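Local coordinates for hypothetical protein aq_1956 (Aquifex aeolicus, PDB 2YVT) that is of unknown function but belongs to the calcineurin-like metallophosphoesterase superfamily and so probably hydrolyses phosphate esters with the help of bound metal ions, at residues R54-L57 / E61-R64. Residues are numbered along the deposited sequence; the frame is centred on the assembly and turned at random.
Sequences RAHL and EPNR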
# COMPACT_ATOMS: atom_id res chain seq x y z
N ARG A 54 -17.75 -13.04 -8.85
CA ARG A 54 -18.75 -13.89 -9.50
C ARG A 54 -19.73 -14.47 -8.50
O ARG A 54 -20.94 -14.46 -8.73
CB ARG A 54 -18.08 -15.03 -10.28
CG ARG A 54 -17.34 -14.62 -11.54
CD ARG A 54 -18.28 -14.07 -12.61
NE ARG A 54 -19.27 -15.05 -13.06
CZ ARG A 54 -19.10 -15.92 -14.06
NH1 ARG A 54 -17.96 -15.98 -14.73
NH2 ARG A 54 -20.08 -16.75 -14.37
N ALA A 55 -19.20 -14.96 -7.37
CA ALA A 55 -20.05 -15.56 -6.35
C ALA A 55 -21.02 -14.54 -5.78
O ALA A 55 -22.20 -14.84 -5.61
CB ALA A 55 -19.21 -16.18 -5.24
N HIS A 56 -20.54 -13.33 -5.50
CA HIS A 56 -21.41 -12.32 -4.94
C HIS A 56 -22.46 -11.82 -5.93
O HIS A 56 -23.61 -11.63 -5.56
CB HIS A 56 -20.61 -11.21 -4.28
CG HIS A 56 -20.08 -11.61 -2.94
ND1 HIS A 56 -20.72 -11.27 -1.76
CD2 HIS A 56 -19.03 -12.38 -2.59
CE1 HIS A 56 -20.06 -11.78 -0.74
NE2 HIS A 56 -19.03 -12.46 -1.21
N LEU A 57 -22.07 -11.66 -7.20
CA LEU A 57 -23.04 -11.29 -8.24
C LEU A 57 -24.12 -12.35 -8.43
O LEU A 57 -25.28 -12.01 -8.67
CB LEU A 57 -22.33 -11.00 -9.57
CG LEU A 57 -21.40 -9.78 -9.60
CD1 LEU A 57 -20.46 -9.83 -10.80
CD2 LEU A 57 -22.18 -8.48 -9.58
N GLU A 61 -22.42 -19.02 -2.42
CA GLU A 61 -21.33 -19.11 -1.46
C GLU A 61 -19.99 -19.17 -2.19
O GLU A 61 -19.77 -20.08 -2.98
CB GLU A 61 -21.51 -20.35 -0.57
CG GLU A 61 -20.49 -20.47 0.56
CD GLU A 61 -20.64 -19.37 1.59
OE1 GLU A 61 -21.77 -19.12 2.06
OE2 GLU A 61 -19.61 -18.74 1.93
N PRO A 62 -19.09 -18.20 -1.93
CA PRO A 62 -17.78 -18.25 -2.59
C PRO A 62 -17.08 -19.59 -2.40
O PRO A 62 -17.10 -20.17 -1.31
CB PRO A 62 -17.00 -17.12 -1.91
CG PRO A 62 -18.04 -16.18 -1.47
CD PRO A 62 -19.21 -17.02 -1.06
N ASN A 63 -16.50 -20.10 -3.48
CA ASN A 63 -15.90 -21.42 -3.49
C ASN A 63 -14.47 -21.38 -2.97
O ASN A 63 -13.55 -20.95 -3.67
CB ASN A 63 -15.95 -21.99 -4.92
CG ASN A 63 -15.37 -23.38 -5.03
OD1 ASN A 63 -15.01 -24.02 -4.03
ND2 ASN A 63 -15.28 -23.87 -6.27
N ARG A 64 -14.29 -21.83 -1.72
CA ARG A 64 -12.98 -21.78 -1.08
C ARG A 64 -11.95 -22.73 -1.71
O ARG A 64 -10.76 -22.62 -1.43
CB ARG A 64 -13.11 -22.01 0.43
CG ARG A 64 -13.86 -20.90 1.14
CD ARG A 64 -13.81 -21.05 2.66
NE ARG A 64 -12.46 -20.84 3.18
CZ ARG A 64 -11.94 -19.65 3.46
NH1 ARG A 64 -12.66 -18.54 3.29
NH2 ARG A 64 -10.71 -19.56 3.93
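E61 meets the end of helix 46-57 through its backbone alone: its carbonyl carbon C lies 4.3 Å from A55 CB, while its side chain starts out away from the helix. P62 makes the main apposition. Its CA sits 3.7 Å from A55 CB, and its ring nitrogen N follows at 3.9 Å from the same methyl, so the alanine abuts the base of the pyrrolidine. Further round the ring, CG touches two helix residues, 3.9 Å from A55 CB and equally far from H56 NE2. The imidazole gets there because H56 CG stands beside the backbone N, anti to the carbonyl carbon (chi1 -77°), which swings the far end of the ring back toward the proline; the two rings meet at a slant. The example is a helix-loop-helix connection, in which a short loop folds back against the helix it has just left before entering helix 65-86, here at the periphery of a metallophosphoesterase domain, the centre of the contact about 26 Å from the centre of the chain. No hydrogen bond joins the two segments, and the contact rests on apolar packing, with F152 also touching P62. N63 supplies the polar ties beyond it: its backbone N bonds to E51 OE2, farther back on helix 46-57, and its OD1 caps the backbone N of K65 at the start of the next helix. R64 does not touch 54-57; its NH1 forms a salt bridge with D151 OD2.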